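Local atomic coordinates of hypothetical hydrolase (PDB entry 3TC9), a protein that is of unconfirmed function but, joining an immunoglobulin-like IPT/TIG domain to a six-bladed beta-propeller, probably serves as an auxiliary nutrient-binding protein. Residues 16-21 against 91-96; 46-51 against 82-87; 262-267 against 307-312. One frame throughout, in Å; residues are numbered along the deposited sequence.

Contact 1: 16-21 against 91-96; sequences KPVVIS and EIANTE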
# COMPACT_ATOMS: atom_id res chain seq x y z
N LYS B 16 -51.97 12.07 0.14
CA LYS B 16 -51.48 10.76 -0.27
C LYS B 16 -50.05 10.59 0.23
O LYS B 16 -49.35 11.59 0.37
CB LYS B 16 -51.56 10.57 -1.80
CG LYS B 16 -52.95 10.23 -2.27
CD LYS B 16 -53.00 10.30 -3.78
CE LYS B 16 -54.40 10.10 -4.33
NZ LYS B 16 -54.40 10.24 -5.81
N PRO B 17 -49.59 9.34 0.51
CA PRO B 17 -48.19 9.14 0.98
C PRO B 17 -47.12 9.52 -0.03
O PRO B 17 -47.35 9.48 -1.24
CB PRO B 17 -48.09 7.62 1.22
CG PRO B 17 -49.24 7.04 0.55
CD PRO B 17 -50.33 8.06 0.47
N VAL B 18 -45.93 9.80 0.47
CA VAL B 18 -44.75 10.04 -0.33
C VAL B 18 -43.84 8.87 -0.04
O VAL B 18 -43.65 8.56 1.13
CB VAL B 18 -44.06 11.39 -0.07
CG1 VAL B 18 -42.93 11.65 -1.07
CG2 VAL B 18 -45.08 12.52 -0.12
N VAL B 19 -43.35 8.17 -1.06
CA VAL B 19 -42.47 7.01 -0.83
C VAL B 19 -41.43 6.90 -1.94
O VAL B 19 -41.66 7.38 -3.04
CB VAL B 19 -43.22 5.64 -0.66
CG1 VAL B 19 -43.95 5.55 0.68
CG2 VAL B 19 -44.16 5.35 -1.82
N ILE B 20 -40.31 6.25 -1.62
CA ILE B 20 -39.23 5.94 -2.58
C ILE B 20 -39.33 4.45 -2.86
O ILE B 20 -39.41 3.68 -1.92
CB ILE B 20 -37.82 6.37 -2.09
CG1 ILE B 20 -37.72 7.91 -1.91
CG2 ILE B 20 -36.74 5.85 -3.03
CD1 ILE B 20 -36.59 8.34 -0.93
N SER B 21 -39.44 4.06 -4.15
CA SER B 21 -39.52 2.67 -4.58
C SER B 21 -38.14 2.16 -5.00
O SER B 21 -37.82 1.00 -4.74
CB SER B 21 -40.54 2.49 -5.71
OG SER B 21 -40.20 3.22 -6.87
N GLU B 91 -41.07 20.70 6.71
CA GLU B 91 -41.37 19.33 6.27
C GLU B 91 -42.84 18.99 6.52
O GLU B 91 -43.33 19.16 7.63
CB GLU B 91 -40.46 18.33 7.02
CG GLU B 91 -38.98 18.49 6.67
CD GLU B 91 -37.98 17.74 7.54
OE1 GLU B 91 -38.40 16.96 8.43
OE2 GLU B 91 -36.76 17.98 7.39
N ILE B 92 -43.56 18.55 5.47
CA ILE B 92 -44.96 18.16 5.61
C ILE B 92 -45.15 16.65 5.36
O ILE B 92 -46.20 16.11 5.69
CB ILE B 92 -45.94 19.03 4.76
CG1 ILE B 92 -45.52 19.13 3.27
CG2 ILE B 92 -46.12 20.40 5.45
CD1 ILE B 92 -46.54 19.76 2.37
N ALA B 93 -44.17 15.99 4.78
CA ALA B 93 -44.19 14.55 4.48
C ALA B 93 -42.77 14.07 4.40
O ALA B 93 -41.94 14.77 3.87
CB ALA B 93 -44.94 14.28 3.18
N ASN B 94 -42.49 12.94 5.04
CA ASN B 94 -41.18 12.33 5.13
C ASN B 94 -41.15 10.86 4.69
O ASN B 94 -42.03 10.07 5.05
CB ASN B 94 -40.70 12.42 6.58
CG ASN B 94 -40.24 13.79 7.00
OD1 ASN B 94 -39.06 14.10 6.95
ND2 ASN B 94 -41.15 14.60 7.49
N THR B 95 -40.07 10.47 3.97
CA THR B 95 -39.84 9.09 3.58
C THR B 95 -38.32 8.81 3.58
O THR B 95 -37.51 9.71 3.78
CB THR B 95 -40.54 8.73 2.23
OG1 THR B 95 -40.51 7.31 2.05
CG2 THR B 95 -39.91 9.38 1.03
N GLU B 96 -37.97 7.55 3.42
CA GLU B 96 -36.59 7.08 3.42
C GLU B 96 -36.46 5.91 2.45
O GLU B 96 -37.42 5.14 2.27
CB GLU B 96 -36.24 6.65 4.86
CG GLU B 96 -34.76 6.71 5.20
CD GLU B 96 -34.40 6.45 6.65
OE1 GLU B 96 -35.23 6.73 7.56
OE2 GLU B 96 -33.25 6.01 6.88
O HOH W 1 -39.70 4.61 0.73
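Val18, just ahead of strand 19-21, and Ile20 within it meet Ala93 and Thr95 of strand 93-96, the two strands running roughly parallel with their axes 6.1 Å apart at 25°. At this spacing side chains and one water join the strands.

The apolar part is a short row of methyl and methylene contacts. Val18 CG2 rests on Ala93 CB at 3.7 Å, and farther along Ile20 CG1 lies 3.9 Å from Thr95 CG2, the two side chains meeting at a slant. Ile20 CD1 reaches past that methyl to the backbone of Glu96. Thr95 also packs against main chain, its CB standing 3.3 Å from Val18 O. With OG1 anti to the backbone N (chi1 -168°), the Thr95 side chain sends its methyl to Ile20 and its hydroxyl to the CA of Val19, 3.5 Å away.

The polar part is carried by water 1. It accepts from Ile20 N at 2.9 Å and donates to Glu96 O at 2.8 Å, so it bridges the two backbones; Thr95 OG1 is its third partner, at 3.1 Å. A valine in place of Thr95 would probably leave the water tied to the two backbones alone, without its third partner.

Val18 and Ile20 also touch Leu82 of the adjoining strand 80-85, while Val19 pairs with Glu39 on strand 33-39. Ile92 and Ala93 together face Ile84 in a classic beta bulge. Edge strand 91-96 thus comes up beside the first strand, without a backbone ladder between them, at the margin of the immunoglobulin-like beta-sandwich of IPT/TIG domains.

Contact 2: 46-51 against 82-87; sequences SKIKVT and LSILND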
# COMPACT_ATOMS: atom_id res chain seq x y z
N SER B 46 -38.59 23.22 -5.75
CA SER B 46 -38.38 24.03 -4.55
C SER B 46 -38.99 23.40 -3.28
O SER B 46 -38.59 23.76 -2.18
CB SER B 46 -38.98 25.42 -4.73
OG SER B 46 -40.38 25.36 -4.91
N LYS B 47 -39.93 22.47 -3.43
CA LYS B 47 -40.60 21.88 -2.28
C LYS B 47 -40.12 20.47 -2.00
O LYS B 47 -40.74 19.78 -1.21
CB LYS B 47 -42.11 21.94 -2.48
CG LYS B 47 -42.64 23.35 -2.45
CD LYS B 47 -44.06 23.36 -2.88
CE LYS B 47 -44.76 24.57 -2.35
NZ LYS B 47 -46.19 24.60 -2.76
N ILE B 48 -39.03 20.06 -2.62
CA ILE B 48 -38.43 18.72 -2.41
C ILE B 48 -37.07 18.88 -1.75
O ILE B 48 -36.23 19.64 -2.23
CB ILE B 48 -38.33 17.85 -3.69
CG1 ILE B 48 -39.65 17.88 -4.52
CG2 ILE B 48 -37.92 16.42 -3.33
CD1 ILE B 48 -39.55 17.19 -5.87
N LYS B 49 -36.86 18.15 -0.65
CA LYS B 49 -35.58 18.12 0.06
C LYS B 49 -35.07 16.69 0.10
O LYS B 49 -35.70 15.83 0.72
CB LYS B 49 -35.71 18.71 1.48
CG LYS B 49 -34.42 18.62 2.29
CD LYS B 49 -34.46 19.49 3.55
CE LYS B 49 -34.98 18.76 4.77
NZ LYS B 49 -35.52 19.72 5.77
N VAL B 50 -33.92 16.44 -0.55
CA VAL B 50 -33.27 15.13 -0.48
C VAL B 50 -31.98 15.28 0.38
O VAL B 50 -31.21 16.21 0.21
CB VAL B 50 -33.00 14.53 -1.89
CG1 VAL B 50 -32.26 13.19 -1.80
CG2 VAL B 50 -34.32 14.37 -2.66
N THR B 51 -31.78 14.37 1.30
CA THR B 51 -30.63 14.26 2.19
C THR B 51 -29.97 12.91 1.93
O THR B 51 -30.66 11.90 2.03
CB THR B 51 -31.06 14.38 3.68
OG1 THR B 51 -32.10 15.36 3.84
CG2 THR B 51 -29.90 14.68 4.60
N LEU B 82 -35.96 11.73 2.04
CA LEU B 82 -36.70 12.68 1.19
C LEU B 82 -37.84 13.32 2.01
O LEU B 82 -38.57 12.63 2.72
CB LEU B 82 -37.26 12.00 -0.08
CG LEU B 82 -38.07 12.88 -1.06
CD1 LEU B 82 -38.00 12.33 -2.44
CD2 LEU B 82 -39.55 12.93 -0.67
N SER B 83 -37.99 14.64 1.88
CA SER B 83 -39.05 15.40 2.52
C SER B 83 -39.70 16.28 1.51
O SER B 83 -39.01 16.86 0.65
CB SER B 83 -38.50 16.26 3.65
OG SER B 83 -38.22 15.51 4.82
N ILE B 84 -41.02 16.38 1.59
CA ILE B 84 -41.81 17.34 0.82
C ILE B 84 -42.04 18.51 1.80
O ILE B 84 -42.32 18.31 3.00
CB ILE B 84 -43.13 16.76 0.19
CG1 ILE B 84 -42.85 15.55 -0.73
CG2 ILE B 84 -43.95 17.84 -0.54
CD1 ILE B 84 -41.88 15.70 -1.92
N LEU B 85 -41.83 19.72 1.32
CA LEU B 85 -41.95 20.93 2.14
C LEU B 85 -43.14 21.77 1.75
O LEU B 85 -43.71 21.60 0.68
CB LEU B 85 -40.67 21.80 1.98
CG LEU B 85 -39.33 21.07 2.00
CD1 LEU B 85 -38.25 21.99 1.53
CD2 LEU B 85 -38.99 20.58 3.41
N ASN B 86 -43.51 22.69 2.63
CA ASN B 86 -44.53 23.69 2.39
C ASN B 86 -43.81 24.96 1.87
O ASN B 86 -42.59 24.92 1.68
CB ASN B 86 -45.41 23.94 3.66
CG ASN B 86 -44.71 24.51 4.88
OD1 ASN B 86 -43.60 25.07 4.83
ND2 ASN B 86 -45.41 24.49 6.00
N ASP B 87 -44.54 26.06 1.63
CA ASP B 87 -43.98 27.32 1.10
C ASP B 87 -42.91 27.92 2.01
O ASP B 87 -41.97 28.55 1.53
CB ASP B 87 -45.09 28.36 0.89
CG ASP B 87 -46.17 28.01 -0.13
OD1 ASP B 87 -45.95 27.10 -0.96
OD2 ASP B 87 -47.25 28.65 -0.10
O HOH W 2 -40.00 25.37 0.12
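Strands 48-51 and 82-85 run antiparallel, with Lys49 and Ser83 as the hydrogen-bonded pair between the non-hydrogen-bonded pairs Ile48-Ile84 and Val50-Leu82. Lys49 N donates to Ser83 O, and Ser83 N to Lys49 O, each at 2.8 Å. Leu85 N continues the ladder to Lys47 O, also at 2.8 Å. Lys47 O and Lys49 O each take a further CA-H contact, from Ile84 and Leu82.

On one face Ile48, Val50, Leu82 and Ile84 form an apolar patch. Ile48 and Ile84 run alongside each other in the same direction, and the CD1 of Ile84 comes 4.1 Å from Ile48 CG1. Leu82 CD1 touches both branched residues of the facing strand, 4.2 Å from Ile48 CG2 and from Val50 CG2.

The other face carries Lys49 and Ser83 and is more polar. Leu85 CD1 comes against Lys49 CB from the end of the ladder, at 4.1 Å, and the Lys49 ammonium group itself forms a salt bridge with Glu91. Beyond the strand ends Lys47 stretches out past CG and lies alongside Asp87, its NZ 3.1 Å from Asp87 OD1 in a salt bridge whose hydrogen bond is weak. Water 2 donates to both Ser46 O and Asn86 O, linking the two segments where the ladder stops.

Strand 80-85 is flanked by 48-52 and the edge strand 91-96, and 48-52 in turn by 55-62. The apolar face turns to Leu67 and Cys69 of strand 66-70 and to Val18 and Phe12, inside the immunoglobulin-like domain.

Contact 3: 262-267 against 307-312; sequences PLFTIQ and TTPYIV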
# COMPACT_ATOMS: atom_id res chain seq x y z
N PRO B 262 34.92 17.05 -10.44
CA PRO B 262 34.01 17.28 -11.59
C PRO B 262 33.69 15.91 -12.21
O PRO B 262 34.59 15.07 -12.36
CB PRO B 262 34.81 18.19 -12.53
CG PRO B 262 36.14 18.44 -11.84
CD PRO B 262 36.31 17.38 -10.80
N LEU B 263 32.40 15.63 -12.50
CA LEU B 263 32.04 14.30 -13.00
C LEU B 263 31.85 14.22 -14.51
O LEU B 263 32.63 13.54 -15.19
CB LEU B 263 30.79 13.78 -12.28
CG LEU B 263 30.98 12.67 -11.25
CD1 LEU B 263 32.23 12.87 -10.40
CD2 LEU B 263 29.76 12.55 -10.37
N PHE B 264 30.80 14.85 -15.02
CA PHE B 264 30.46 14.84 -16.44
C PHE B 264 29.62 16.05 -16.78
O PHE B 264 28.98 16.63 -15.90
CB PHE B 264 29.69 13.54 -16.83
CG PHE B 264 28.59 13.10 -15.88
CD1 PHE B 264 27.34 13.71 -15.89
CD2 PHE B 264 28.80 12.05 -14.99
CE1 PHE B 264 26.34 13.31 -15.00
CE2 PHE B 264 27.80 11.65 -14.10
CZ PHE B 264 26.58 12.29 -14.11
N THR B 265 29.63 16.40 -18.06
CA THR B 265 28.84 17.48 -18.67
C THR B 265 27.57 16.79 -19.24
O THR B 265 27.67 15.64 -19.72
CB THR B 265 29.77 18.18 -19.71
OG1 THR B 265 30.26 19.40 -19.16
CG2 THR B 265 29.12 18.41 -21.08
N ILE B 266 26.39 17.44 -19.18
CA ILE B 266 25.16 16.84 -19.71
C ILE B 266 25.13 16.94 -21.24
O ILE B 266 24.98 15.90 -21.91
CB ILE B 266 23.85 17.43 -19.08
CG1 ILE B 266 23.81 17.28 -17.52
CG2 ILE B 266 22.58 16.85 -19.74
CD1 ILE B 266 24.08 15.88 -16.91
N GLN B 267 25.24 18.17 -21.80
CA GLN B 267 25.17 18.41 -23.24
C GLN B 267 25.89 19.74 -23.58
O GLN B 267 27.12 19.76 -23.67
CB GLN B 267 23.69 18.43 -23.69
CG GLN B 267 23.45 18.46 -25.21
CD GLN B 267 22.05 18.08 -25.63
OE1 GLN B 267 21.40 17.19 -25.06
NE2 GLN B 267 21.55 18.71 -26.68
N THR B 307 26.79 8.01 -13.08
CA THR B 307 27.49 7.75 -14.35
C THR B 307 26.79 8.48 -15.50
O THR B 307 25.72 9.04 -15.30
CB THR B 307 27.58 6.24 -14.60
OG1 THR B 307 26.25 5.71 -14.69
CG2 THR B 307 28.37 5.50 -13.53
N THR B 308 27.38 8.43 -16.71
CA THR B 308 26.91 9.04 -17.97
C THR B 308 25.40 8.90 -18.12
O THR B 308 24.90 7.77 -18.20
CB THR B 308 27.66 8.43 -19.19
OG1 THR B 308 29.06 8.41 -18.94
CG2 THR B 308 27.38 9.18 -20.50
N PRO B 309 24.66 10.06 -18.13
CA PRO B 309 23.19 10.02 -18.22
C PRO B 309 22.63 9.74 -19.61
O PRO B 309 23.26 10.04 -20.62
CB PRO B 309 22.78 11.45 -17.81
CG PRO B 309 24.00 12.10 -17.31
CD PRO B 309 25.14 11.44 -17.97
N TYR B 310 21.41 9.22 -19.66
CA TYR B 310 20.74 8.99 -20.94
C TYR B 310 19.34 9.59 -20.85
O TYR B 310 18.79 9.65 -19.76
CB TYR B 310 20.72 7.49 -21.31
CG TYR B 310 20.06 6.59 -20.29
CD1 TYR B 310 18.70 6.29 -20.37
CD2 TYR B 310 20.81 5.95 -19.30
CE1 TYR B 310 18.09 5.42 -19.47
CE2 TYR B 310 20.20 5.10 -18.37
CZ TYR B 310 18.84 4.83 -18.47
OH TYR B 310 18.24 3.94 -17.61
N ILE B 311 18.79 10.05 -21.98
CA ILE B 311 17.46 10.70 -22.01
C ILE B 311 16.39 9.66 -21.65
O ILE B 311 16.43 8.53 -22.14
CB ILE B 311 17.17 11.44 -23.36
CG1 ILE B 311 18.22 12.53 -23.61
CG2 ILE B 311 15.75 12.04 -23.39
CD1 ILE B 311 18.22 13.15 -25.03
N VAL B 312 15.47 10.05 -20.78
CA VAL B 312 14.36 9.21 -20.34
C VAL B 312 13.05 9.73 -20.96
O VAL B 312 12.25 8.92 -21.45
CB VAL B 312 14.33 9.10 -18.80
CG1 VAL B 312 12.94 8.82 -18.28
CG2 VAL B 312 15.29 8.01 -18.35
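Thr307 meets the Phe264 ring through its backbone: its carbonyl O lies 3.5 Å from Phe264 CE2 and 3.6 Å from CZ, approaching obliquely to the ring. That oxygen is also hydrogen-bonded by Ser297 OG, and Thr307 OG1 is bonded to Asp298 O, so its carbonyl and its hydroxyl are both held by strand 293-300. The CB bonds of Thr307 and Thr308 both point away from 262-267.

Thr308 N passes obliquely by the ring, 4.2 Å from Phe264 CE2, and the chain then bends to bring the next residue over the aromatic group.

Pro309 makes the main contact. Its CD sits over one face of the Phe264 ring, 4.0 Å from the centroid and 26° off the normal, a CH-pi interaction displaced toward the rim. CG comes closer to a single ring atom, 3.5 Å from Phe264 CE1, and also touches Ile266 CD1 at 3.8 Å. This same Ile266 methyl lies in plane at the edge of the Phe264 ring, so proline and isoleucine hold the ring from a face and an edge. Phe264 reaches them with CG held between its backbone N and carbonyl carbon (chi1 44°).

Beyond Pro309, which also packs on Ile286, strand 310-312 leaves the contact. Strands 260-265 and 305-312 are the last strands of successive four-stranded antiparallel sheets, and their van der Waals contact is consistent with outer-strand packing between adjacent blades of a six-bladed beta-propeller.

Contacts 1 and 2 belong to one structural unit: their centres are about 10 Å apart, and they share a sheet in which strands 91-96 and 80-85 are neighbours. A salt bridge of 2.7 Å from Lys49 NZ to Glu91 OE2 spans the two, and Ile92 N probably bonds to Ile84 O. Along the sequence, contact 2 falls within the span between 16-21 and 91-96, all in the IPT/TIG domain. Contact 3 lies in the propeller on the other side of the chain's centre, its centre about 71 Å from that of contact 1 and 67 Å from that of contact 2, with nearest atoms about 52 and 48 Å away.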